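Local coordinates for hypothetical protein (Legionella pneumophila subsp. pneumophila, PDB 2IM9) that is of unknown function but probably acts as a hydrolase resembling N-acetylmuramoyl-L-alanine amidases, a family grouped with the clan CA peptidases, at residues Lys119-Lys124 / Asn143-Arg148; Gly149-Ile154 / Gln315-Glu320; Leu173-Gln178 / Leu212-Ser217; Pro177-His182 / Gln258-Glu263. All coordinates share one frame; numbering follows the deposited sequence. Where two conformers were deposited one is given.

In the fold
Contacts 1 and 2 adjoin, because helix 137-147 runs directly into strand 151-153; contacts 3 and 4 share helix 176-181 and lie farther from the centre of the chain. Contacts 1, 2 and 4 are partly buried, and contact 3 alone lies at the surface. Contacts 2 and 3 are strand pairings in one antiparallel sheet, whose strands 311-317 and 214-223 are neighbours; contact 2 is largely apolar around its backbone bonds. Contacts 1 and 4 instead join short helical segments. Contact 1 is mainly polar, an arginine and an asparagine meeting carbonyls at a helix terminus, whereas contact 4 is mixed, with a glycine turn, histidine and tryptophan rings and a bridging water.

Contact 1. Residues Lys119-Lys124 / Asn143-Arg148; sequences KHTRYK and NYNQKR
The guanidinium of Arg148 is pressed against the end of helix 111-122: the backbone oxygen His120 O lies over one of its faces, 3.1 Å above the plane, while Asn145 OD1 sits in the plane at its edge. Because His120 O approaches from above, no N-H points at it and it forms no hydrogen bond with the group. Thr121 OG1 is also near the edge, 2.9 Å from Arg148 NH2, but at an angle too poor for a hydrogen bond; that hydroxyl bonds instead to Cys117 O. The Tyr144 ring, one of two modelled conformers, has Lys124 CG over one face, 3.8 Å from the ring centroid in a CH-pi contact, and Asn143 ND2 over the opposite face. The extended Lys124 chain runs on past the ring to place NZ 3.3 Å from Tyr144 OH, a weak bond.

Arg148 holds Asn145 side-on, NE at 2.8 Å and NH2 at 3.1 Å both donating to the single oxygen OD1. This grip, with a weak bond from ND2 to Trp141 O, would hold the amide's rotation, and ND2 also makes a nearly straight (174°) but weak bond to Thr121 O. With chi1 at 75° and the chain extended from CG to NE, Arg148 leaves the end of its helix crosswise and brings the guanidinium to the last turn of helix 111-122; its NH1 bonds to Cys327 O and Gln328 O. This is a helix-helix contact of the amidase-like domain, side chains from the end of helix 137-147 meeting last-turn carbonyls of helix 111-122 beside the Cys117-Cys327 disulfide.

Contact 2. Residues Gly149-Ile154 / Gln315-Glu320; sequences GLLKDI and QVVLPE
Leu151-Asp153 and Gln315-Val317 run antiparallel, with Lys152 and Val316 as the hydrogen-bonded pair (Lys152 N to Val316 O and Val316 N to Lys152 O, both 2.9 Å) flanked by the non-hydrogen-bonded pairs Leu151-Val317 and Asp153-Gln315. A further bond, Leu318 N to Leu150 O at 2.9 Å, carries the pairing past the end of the strands. On the side of Lys152 and Val316, Leu318 lies across the lysine at about a right angle, its CD2 3.7 Å from Lys152 CB. Ile154 CD1 meets Val316 CG1 at 3.7 Å, and both residues also touch Pro242.

Strand 151-153 thus forms a short arm of the branched antiparallel sheet, entered straight from helix 137-147 through a Schellman motif in which Gly149, at a phi of 87°, ends the helix. On the other side, Leu150 and Val317 run alongside each other in the same direction, CD1 of the leucine 4.0 Å from CG1 of the valine. With chi1 at 177°, Leu150 reaches Leu107, and Val317 packs on Leu103, both of helix 95-107. Gln315 CG lies 3.9 Å from Asp153 CA. Leu151 CD2 approaches Val317 CG2 at 4.2 Å, and the Leu151 side chain packs on Trp141.

Contact 3. Residues Leu173-Gln178 / Leu212-Ser217; sequences LINKPQ and LETSLS
Leu173, Thr214 and Ile174 have the largest buried surfaces in this antiparallel strand pairing, in which strand 168-175 meets strand 214-223 just before turning into helix 176-181. Ile174 and Ser215 form the hydrogen-bonded pair: Ile174 N donates to Ser215 O at 2.8 Å, and Ser215 N to Ile174 O at 2.9 Å. The side chains of this pair turn to the inner side, where both touch Ile139 of helix 137-147; the flank of Ile174, at CB, rests against Ser215 O.

On the other, more exposed side Leu173 reaches across to two residues of the partner strand. With CG anti to the backbone N (chi1 -174°), its CD1 comes between the methyl Thr214 CG2, 3.6 Å away, and Leu216 CB, 4.0 Å away. Thr214 divides its two branches: CG2 goes to the leucine, whereas OG1 turns toward Asn175, its partner in the next non-hydrogen-bonded pair. Beyond the strands, the contact continues along the first turn of the helix. Lys176 N makes a weak bond to Glu213 O, and Lys176 CB packs against Leu212 CB before the extended chain leads NZ away to a salt bridge with Asp140. The ring of Pro177 settles on the Leu212-Glu213 peptide, CG lying 3.2 Å from Leu212 O.

Strand becomes helix at Asn175, the N-cap residue: its OD1 accepts from Gln178 N at 3.0 Å, the donor standing 52° out of the side-chain carbonyl plane.

Contact 4. Residues Pro177-His182 / Gln258-Glu263; sequences PQWYNH and QQIGTE
The short helix 176-181, with His182 following, packs here on a glycine turn, Gly261 with positive phi following the short helix 257-260, at the periphery of the fold where this turn leads into strand 264-275. The backbones come close, with Trp179 CA and Gly261 CA 4.4 Å apart, and no side chain on the glycine intervenes. His182 lays its imidazole over the turn: Gly261 CA lies under one face, 3.4 Å from the ring centroid and 21° off the normal, a CH-pi contact. The firmer of the ring's bonds runs from ND1 to Gln178 O of the preceding helical turn (3.3 Å, 144°); NE2, at the ring edge, makes a weak one to Gln258 O across the contact. Both nitrogens could donate at once only from a protonated ring, which remains uncertain. Gln178 O also accepts the helical bond from His182 N, the two donors reaching it from opposite faces of its plane.

The aliphatic part of Gln178 abuts the turn, with CG only 3.0 Å from Gly261 O. A chi1 of 180° swings the Trp179 indole from its backbone N and sets CD1 3.3 Å from Ile260 O and 3.9 Å from Thr262 CG2. The indole also meets Phe136 edge-to-face and has Lys183 as a cation-pi partner. A water joins the two backbones by donating to Trp179 O at 2.8 Å and to Ile260 O at 2.7 Å.

Contact 1. Residues Lys119-Lys124 / Asn143-Arg148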
# COMPACT_ATOMS: atom_id res chain seq x y z
N LYS A 119 -8.01 5.14 9.60
CA LYS A 119 -7.57 4.48 10.84
C LYS A 119 -7.77 2.96 10.72
O LYS A 119 -6.86 2.18 11.03
CB LYS A 119 -8.29 5.05 12.07
CG LYS A 119 -7.70 4.56 13.40
CD LYS A 119 -8.33 5.28 14.61
CE LYS A 119 -9.80 4.96 14.78
NZ LYS A 119 -10.40 5.84 15.85
N HIS A 120 -8.93 2.53 10.22
CA HIS A 120 -9.20 1.10 10.10
C HIS A 120 -8.50 0.40 8.95
O HIS A 120 -8.45 -0.82 8.93
CB HIS A 120 -10.72 0.83 10.05
CG HIS A 120 -11.35 0.90 11.40
ND1 HIS A 120 -11.78 2.08 11.96
CD2 HIS A 120 -11.59 -0.07 12.32
CE1 HIS A 120 -12.28 1.84 13.16
NE2 HIS A 120 -12.18 0.54 13.40
N THR A 121 -7.95 1.15 8.00
CA THR A 121 -7.20 0.55 6.89
C THR A 121 -5.71 0.45 7.24
O THR A 121 -5.05 -0.52 6.84
CB THR A 121 -7.39 1.38 5.57
OG1 THR A 121 -8.79 1.50 5.27
CG2 THR A 121 -6.73 0.68 4.40
N ARG A 122 -5.22 1.43 8.00
CA ARG A 122 -3.80 1.53 8.35
C ARG A 122 -3.41 0.66 9.52
O ARG A 122 -2.26 0.23 9.61
CB ARG A 122 -3.40 2.97 8.68
CG ARG A 122 -3.31 3.89 7.50
CD ARG A 122 -2.69 5.23 7.98
NE ARG A 122 -1.26 5.06 8.26
CZ ARG A 122 -0.63 5.63 9.28
NH1 ARG A 122 -1.30 6.40 10.14
NH2 ARG A 122 0.68 5.42 9.45
N TYR A 123 -4.37 0.41 10.42
CA TYR A 123 -4.11 -0.29 11.68
C TYR A 123 -5.04 -1.47 11.86
O TYR A 123 -6.21 -1.40 11.55
CB TYR A 123 -4.31 0.64 12.88
CG TYR A 123 -3.39 1.83 12.87
CD1 TYR A 123 -2.11 1.76 13.42
CD2 TYR A 123 -3.81 3.03 12.32
CE1 TYR A 123 -1.25 2.87 13.39
CE2 TYR A 123 -2.98 4.14 12.28
CZ TYR A 123 -1.70 4.05 12.81
OH TYR A 123 -0.91 5.16 12.78
N LYS A 124 -4.51 -2.55 12.41
CA LYS A 124 -5.33 -3.70 12.79
C LYS A 124 -6.45 -3.28 13.75
O LYS A 124 -6.19 -2.71 14.82
CB LYS A 124 -4.44 -4.77 13.43
CG LYS A 124 -5.15 -6.06 13.74
CD LYS A 124 -4.30 -6.96 14.62
CE LYS A 124 -5.11 -8.16 15.12
NZ LYS A 124 -4.23 -9.11 15.87
N ASN A 143 -4.07 -9.18 4.40
CA ASN A 143 -4.81 -10.11 5.27
C ASN A 143 -5.98 -9.44 5.99
O ASN A 143 -7.14 -9.87 5.88
CB ASN A 143 -3.84 -10.77 6.26
CG ASN A 143 -4.55 -11.65 7.25
OD1 ASN A 143 -5.13 -12.67 6.89
ND2 ASN A 143 -4.52 -11.25 8.52
N TYR A 144 -5.67 -8.36 6.70
CA TYR A 144 -6.67 -7.67 7.50
C TYR A 144 -7.72 -6.96 6.66
O TYR A 144 -8.91 -6.97 7.02
CB TYR A 144 -6.03 -6.73 8.53
CG TYR A 144 -5.34 -7.48 9.65
CD1 TYR A 144 -6.04 -8.42 10.40
CD2 TYR A 144 -4.00 -7.26 9.94
CE1 TYR A 144 -5.42 -9.13 11.42
CE2 TYR A 144 -3.37 -7.96 10.96
CZ TYR A 144 -4.08 -8.90 11.69
OH TYR A 144 -3.47 -9.60 12.70
N ASN A 145 -7.31 -6.37 5.54
CA ASN A 145 -8.28 -5.65 4.72
C ASN A 145 -9.16 -6.58 3.88
O ASN A 145 -10.27 -6.21 3.51
CB ASN A 145 -7.60 -4.52 3.92
CG ASN A 145 -7.20 -3.35 4.80
OD1 ASN A 145 -8.04 -2.78 5.51
ND2 ASN A 145 -5.91 -2.99 4.79
N GLN A 146 -8.67 -7.79 3.62
CA GLN A 146 -9.50 -8.82 3.00
C GLN A 146 -10.49 -9.35 4.03
O GLN A 146 -11.70 -9.46 3.75
CB GLN A 146 -8.66 -9.96 2.44
CG GLN A 146 -7.97 -9.64 1.12
CD GLN A 146 -6.80 -10.57 0.80
OE1 GLN A 146 -5.99 -10.30 -0.11
NE2 GLN A 146 -6.67 -11.64 1.57
N LYS A 147 -9.99 -9.64 5.23
CA LYS A 147 -10.83 -10.21 6.31
C LYS A 147 -12.01 -9.31 6.64
O LYS A 147 -13.13 -9.81 6.88
CB LYS A 147 -9.99 -10.57 7.55
CG LYS A 147 -9.06 -11.78 7.33
CD LYS A 147 -9.57 -13.08 7.97
CE LYS A 147 -8.69 -14.28 7.57
NZ LYS A 147 -7.24 -14.15 7.95
N ARG A 148 -11.81 -8.00 6.60
CA ARG A 148 -12.87 -7.08 6.96
C ARG A 148 -13.73 -6.64 5.76
O ARG A 148 -14.64 -5.82 5.89
CB ARG A 148 -12.32 -5.90 7.73
CG ARG A 148 -11.60 -4.90 6.90
CD ARG A 148 -10.92 -3.94 7.82
NE ARG A 148 -10.33 -2.87 7.04
CZ ARG A 148 -10.92 -1.70 6.80
NH1 ARG A 148 -12.12 -1.45 7.29
NH2 ARG A 148 -10.29 -0.79 6.08

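Contact 2. Residues Gly149-Ile154 / Gln315-Glu320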
# COMPACT_ATOMS: atom_id res chain seq x y z
N GLY A 149 -13.44 -7.21 4.60
CA GLY A 149 -14.30 -7.07 3.44
C GLY A 149 -14.05 -5.86 2.57
O GLY A 149 -14.90 -5.49 1.75
N LEU A 150 -12.88 -5.23 2.73
CA LEU A 150 -12.50 -4.11 1.87
C LEU A 150 -11.94 -4.58 0.53
O LEU A 150 -12.31 -4.02 -0.54
CB LEU A 150 -11.49 -3.20 2.58
CG LEU A 150 -10.97 -2.04 1.72
CD1 LEU A 150 -12.11 -1.16 1.22
CD2 LEU A 150 -9.96 -1.19 2.52
N LEU A 151 -11.07 -5.58 0.58
CA LEU A 151 -10.37 -6.07 -0.62
C LEU A 151 -10.71 -7.52 -0.93
O LEU A 151 -11.03 -8.32 -0.03
CB LEU A 151 -8.85 -5.97 -0.43
CG LEU A 151 -8.29 -4.58 -0.09
CD1 LEU A 151 -6.81 -4.68 0.28
CD2 LEU A 151 -8.51 -3.60 -1.25
N LYS A 152 -10.61 -7.86 -2.22
CA LYS A 152 -10.67 -9.24 -2.68
C LYS A 152 -9.52 -9.49 -3.64
O LYS A 152 -9.34 -8.72 -4.57
CB LYS A 152 -11.98 -9.48 -3.42
CG LYS A 152 -12.18 -10.92 -3.92
CD LYS A 152 -13.60 -11.13 -4.47
CE LYS A 152 -13.90 -10.22 -5.66
NZ LYS A 152 -15.12 -10.66 -6.41
N ASP A 153 -8.78 -10.57 -3.43
CA ASP A 153 -7.68 -10.94 -4.31
C ASP A 153 -8.30 -11.65 -5.51
O ASP A 153 -8.97 -12.68 -5.36
CB ASP A 153 -6.71 -11.87 -3.55
CG ASP A 153 -5.41 -12.15 -4.31
OD1 ASP A 153 -5.47 -12.31 -5.55
OD2 ASP A 153 -4.34 -12.26 -3.66
N ILE A 154 -8.09 -11.08 -6.69
CA ILE A 154 -8.62 -11.66 -7.93
C ILE A 154 -7.53 -12.19 -8.87
O ILE A 154 -7.83 -12.53 -10.03
CB ILE A 154 -9.56 -10.69 -8.67
CG1 ILE A 154 -8.81 -9.44 -9.15
CG2 ILE A 154 -10.73 -10.31 -7.75
CD1 ILE A 154 -9.46 -8.83 -10.38
N GLN A 315 -5.80 -6.99 -6.63
CA GLN A 315 -6.93 -6.96 -5.70
C GLN A 315 -7.93 -5.91 -6.15
O GLN A 315 -7.57 -4.93 -6.80
CB GLN A 315 -6.45 -6.59 -4.32
CG GLN A 315 -5.66 -7.69 -3.65
CD GLN A 315 -5.23 -7.28 -2.29
OE1 GLN A 315 -4.33 -6.44 -2.14
NE2 GLN A 315 -5.87 -7.84 -1.26
N VAL A 316 -9.20 -6.13 -5.83
CA VAL A 316 -10.23 -5.14 -6.13
C VAL A 316 -10.92 -4.73 -4.84
O VAL A 316 -10.87 -5.44 -3.85
CB VAL A 316 -11.28 -5.63 -7.13
CG1 VAL A 316 -10.64 -5.93 -8.49
CG2 VAL A 316 -11.99 -6.87 -6.60
N VAL A 317 -11.52 -3.54 -4.86
CA VAL A 317 -12.22 -3.00 -3.71
C VAL A 317 -13.66 -3.50 -3.81
O VAL A 317 -14.28 -3.39 -4.86
CB VAL A 317 -12.18 -1.46 -3.71
CG1 VAL A 317 -13.12 -0.87 -2.63
CG2 VAL A 317 -10.76 -0.97 -3.55
N LEU A 318 -14.19 -4.01 -2.70
CA LEU A 318 -15.52 -4.63 -2.72
C LEU A 318 -16.69 -3.66 -2.49
O LEU A 318 -17.72 -3.75 -3.19
CB LEU A 318 -15.58 -5.77 -1.71
CG LEU A 318 -14.74 -7.00 -2.00
CD1 LEU A 318 -14.77 -7.94 -0.80
CD2 LEU A 318 -15.22 -7.69 -3.28
N PRO A 319 -16.60 -2.78 -1.47
CA PRO A 319 -17.71 -1.86 -1.25
C PRO A 319 -18.09 -1.10 -2.53
O PRO A 319 -17.22 -0.60 -3.24
CB PRO A 319 -17.17 -0.90 -0.20
CG PRO A 319 -16.18 -1.71 0.54
CD PRO A 319 -15.54 -2.60 -0.46
N GLU A 320 -19.39 -1.03 -2.81
CA GLU A 320 -19.88 -0.39 -4.04
C GLU A 320 -20.14 1.10 -3.89
O GLU A 320 -20.08 1.85 -4.86
CB GLU A 320 -21.15 -1.09 -4.55
CG GLU A 320 -20.91 -2.53 -5.00
CD GLU A 320 -22.15 -3.19 -5.58
OE1 GLU A 320 -23.24 -3.13 -4.96
OE2 GLU A 320 -22.02 -3.79 -6.67

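Contact 3. Residues Leu173-Gln178 / Leu212-Ser217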
# COMPACT_ATOMS: atom_id res chain seq x y z
N LEU A 173 8.72 -15.90 4.72
CA LEU A 173 8.54 -16.12 6.15
C LEU A 173 8.82 -14.80 6.86
O LEU A 173 9.98 -14.38 6.96
CB LEU A 173 9.45 -17.23 6.65
CG LEU A 173 9.19 -17.61 8.10
CD1 LEU A 173 7.79 -18.15 8.28
CD2 LEU A 173 10.23 -18.62 8.55
N ILE A 174 7.74 -14.16 7.29
CA ILE A 174 7.80 -12.82 7.88
C ILE A 174 7.98 -12.98 9.37
O ILE A 174 7.06 -13.38 10.08
CB ILE A 174 6.52 -11.96 7.64
CG1 ILE A 174 6.12 -11.93 6.15
CG2 ILE A 174 6.70 -10.56 8.22
CD1 ILE A 174 7.10 -11.23 5.23
N ASN A 175 9.18 -12.68 9.84
CA ASN A 175 9.55 -12.90 11.24
C ASN A 175 9.53 -11.53 11.92
O ASN A 175 10.51 -10.78 11.85
CB ASN A 175 10.97 -13.51 11.27
CG ASN A 175 11.43 -13.90 12.68
OD1 ASN A 175 11.09 -13.23 13.65
ND2 ASN A 175 12.23 -14.97 12.77
N LYS A 176 8.40 -11.19 12.55
CA LYS A 176 8.28 -9.85 13.16
C LYS A 176 9.32 -9.60 14.26
O LYS A 176 9.97 -8.54 14.26
CB LYS A 176 6.86 -9.58 13.65
CG LYS A 176 5.92 -9.26 12.52
CD LYS A 176 4.57 -8.74 13.04
CE LYS A 176 3.64 -8.51 11.86
NZ LYS A 176 2.23 -8.16 12.28
N PRO A 177 9.52 -10.57 15.19
CA PRO A 177 10.54 -10.28 16.21
C PRO A 177 11.93 -10.00 15.65
O PRO A 177 12.63 -9.11 16.15
CB PRO A 177 10.52 -11.54 17.09
CG PRO A 177 9.12 -12.07 16.94
CD PRO A 177 8.85 -11.85 15.45
N GLN A 178 12.34 -10.71 14.59
CA GLN A 178 13.65 -10.42 14.00
C GLN A 178 13.66 -9.07 13.25
O GLN A 178 14.67 -8.34 13.24
CB GLN A 178 14.09 -11.57 13.09
CG GLN A 178 15.58 -11.48 12.75
CD GLN A 178 16.46 -11.57 14.00
OE1 GLN A 178 16.96 -10.56 14.47
NE2 GLN A 178 16.61 -12.76 14.55
N LEU A 212 5.93 -10.74 19.24
CA LEU A 212 5.04 -10.79 18.10
C LEU A 212 5.20 -12.07 17.28
O LEU A 212 6.10 -12.87 17.51
CB LEU A 212 5.20 -9.55 17.22
CG LEU A 212 4.92 -8.19 17.90
CD1 LEU A 212 5.12 -7.07 16.88
CD2 LEU A 212 3.53 -8.15 18.51
N GLU A 213 4.32 -12.23 16.29
CA GLU A 213 4.21 -13.51 15.61
C GLU A 213 5.06 -13.62 14.34
O GLU A 213 5.61 -12.63 13.85
CB GLU A 213 2.74 -13.88 15.34
CG GLU A 213 1.83 -13.91 16.59
CD GLU A 213 2.39 -14.77 17.73
OE1 GLU A 213 2.67 -15.96 17.50
OE2 GLU A 213 2.54 -14.24 18.86
N THR A 214 5.21 -14.85 13.87
CA THR A 214 5.92 -15.14 12.62
C THR A 214 4.88 -15.74 11.69
O THR A 214 4.11 -16.59 12.11
CB THR A 214 7.09 -16.10 12.86
OG1 THR A 214 8.12 -15.40 13.58
CG2 THR A 214 7.65 -16.66 11.54
N SER A 215 4.83 -15.26 10.44
CA SER A 215 3.78 -15.67 9.51
C SER A 215 4.37 -15.96 8.16
O SER A 215 5.14 -15.14 7.63
CB SER A 215 2.75 -14.56 9.34
OG SER A 215 2.26 -14.10 10.58
N LEU A 216 3.99 -17.09 7.58
CA LEU A 216 4.42 -17.41 6.23
C LEU A 216 3.37 -16.86 5.27
O LEU A 216 2.20 -17.24 5.35
CB LEU A 216 4.54 -18.93 6.05
CG LEU A 216 5.06 -19.44 4.69
CD1 LEU A 216 6.54 -19.12 4.45
CD2 LEU A 216 4.80 -20.97 4.64
N SER A 217 3.77 -15.98 4.36
CA SER A 217 2.79 -15.41 3.46
C SER A 217 2.38 -16.42 2.39
O SER A 217 3.06 -17.44 2.18
CB SER A 217 3.31 -14.12 2.83
OG SER A 217 4.34 -14.39 1.91

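Contact 4. Residues Pro177-His182 / Gln258-Glu263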
# COMPACT_ATOMS: atom_id res chain seq x y z
N PRO A 177 9.52 -10.57 15.19
CA PRO A 177 10.54 -10.28 16.21
C PRO A 177 11.93 -10.00 15.65
O PRO A 177 12.63 -9.11 16.15
CB PRO A 177 10.52 -11.54 17.09
CG PRO A 177 9.12 -12.07 16.94
CD PRO A 177 8.85 -11.85 15.45
N GLN A 178 12.34 -10.71 14.59
CA GLN A 178 13.65 -10.42 14.00
C GLN A 178 13.66 -9.07 13.25
O GLN A 178 14.67 -8.34 13.24
CB GLN A 178 14.09 -11.57 13.09
CG GLN A 178 15.58 -11.48 12.75
CD GLN A 178 16.46 -11.57 14.00
OE1 GLN A 178 16.96 -10.56 14.47
NE2 GLN A 178 16.61 -12.76 14.55
N TRP A 179 12.54 -8.72 12.64
CA TRP A 179 12.43 -7.42 11.99
C TRP A 179 12.57 -6.32 13.05
O TRP A 179 13.31 -5.34 12.84
CB TRP A 179 11.09 -7.34 11.27
CG TRP A 179 10.81 -6.05 10.54
CD1 TRP A 179 11.42 -5.59 9.40
CD2 TRP A 179 9.78 -5.10 10.86
NE1 TRP A 179 10.85 -4.39 9.01
CE2 TRP A 179 9.85 -4.06 9.89
CE3 TRP A 179 8.83 -5.01 11.88
CZ2 TRP A 179 8.98 -2.95 9.91
CZ3 TRP A 179 7.96 -3.90 11.91
CH2 TRP A 179 8.05 -2.88 10.93
N TYR A 180 11.90 -6.49 14.19
CA TYR A 180 12.03 -5.49 15.26
C TYR A 180 13.46 -5.41 15.74
O TYR A 180 14.00 -4.31 15.90
CB TYR A 180 11.06 -5.73 16.42
CG TYR A 180 9.72 -5.12 16.12
CD1 TYR A 180 8.75 -5.84 15.43
CD2 TYR A 180 9.44 -3.79 16.48
CE1 TYR A 180 7.52 -5.27 15.13
CE2 TYR A 180 8.22 -3.20 16.17
CZ TYR A 180 7.27 -3.94 15.48
OH TYR A 180 6.08 -3.36 15.17
N ASN A 181 14.10 -6.57 15.90
CA ASN A 181 15.45 -6.64 16.45
C ASN A 181 16.45 -5.87 15.59
O ASN A 181 17.40 -5.28 16.11
CB ASN A 181 15.89 -8.09 16.63
CG ASN A 181 17.24 -8.21 17.29
OD1 ASN A 181 17.48 -7.68 18.39
ND2 ASN A 181 18.14 -8.89 16.62
N HIS A 182 16.21 -5.87 14.28
CA HIS A 182 17.07 -5.16 13.32
C HIS A 182 16.89 -3.63 13.26
O HIS A 182 17.64 -2.94 12.57
CB HIS A 182 16.84 -5.72 11.91
CG HIS A 182 17.80 -6.83 11.55
ND1 HIS A 182 17.69 -8.10 12.06
CD2 HIS A 182 18.88 -6.83 10.74
CE1 HIS A 182 18.65 -8.86 11.55
NE2 HIS A 182 19.38 -8.11 10.75
N GLN A 258 19.45 -10.42 6.35
CA GLN A 258 20.64 -9.75 6.86
C GLN A 258 20.39 -8.26 6.93
O GLN A 258 20.90 -7.60 7.85
CB GLN A 258 21.88 -10.07 6.01
CG GLN A 258 23.22 -9.78 6.71
CD GLN A 258 23.61 -8.31 6.64
OE1 GLN A 258 23.14 -7.58 5.76
NE2 GLN A 258 24.47 -7.86 7.58
N GLN A 259 19.61 -7.73 5.99
CA GLN A 259 19.41 -6.28 5.87
C GLN A 259 18.32 -5.70 6.77
O GLN A 259 18.52 -4.64 7.38
CB GLN A 259 19.11 -5.87 4.43
CG GLN A 259 20.20 -6.28 3.43
CD GLN A 259 19.85 -7.55 2.65
OE1 GLN A 259 19.48 -8.59 3.23
NE2 GLN A 259 19.96 -7.48 1.33
N ILE A 260 17.16 -6.34 6.81
CA ILE A 260 16.05 -5.79 7.61
C ILE A 260 15.54 -6.77 8.65
O ILE A 260 14.64 -6.41 9.42
CB ILE A 260 14.85 -5.29 6.77
CG1 ILE A 260 14.13 -6.47 6.13
CG2 ILE A 260 15.27 -4.22 5.75
CD1 ILE A 260 12.85 -6.13 5.39
N GLY A 261 16.09 -7.98 8.66
CA GLY A 261 15.79 -8.97 9.67
C GLY A 261 14.75 -9.98 9.26
O GLY A 261 14.40 -10.86 10.05
N THR A 262 14.24 -9.86 8.03
CA THR A 262 13.22 -10.78 7.57
C THR A 262 13.23 -10.95 6.05
O THR A 262 13.65 -10.05 5.33
CB THR A 262 11.81 -10.35 8.04
OG1 THR A 262 10.85 -11.36 7.69
CG2 THR A 262 11.39 -9.01 7.44
N GLU A 263 12.80 -12.12 5.59
CA GLU A 263 12.40 -12.28 4.19
C GLU A 263 11.24 -11.36 3.91
O GLU A 263 10.49 -10.99 4.83
CB GLU A 263 11.93 -13.71 3.92
CG GLU A 263 13.00 -14.74 4.09
CD GLU A 263 12.53 -16.13 3.70
OE1 GLU A 263 11.30 -16.33 3.41
OE2 GLU A 263 13.40 -17.04 3.67
O HOH W 1 14.16 -3.99 10.56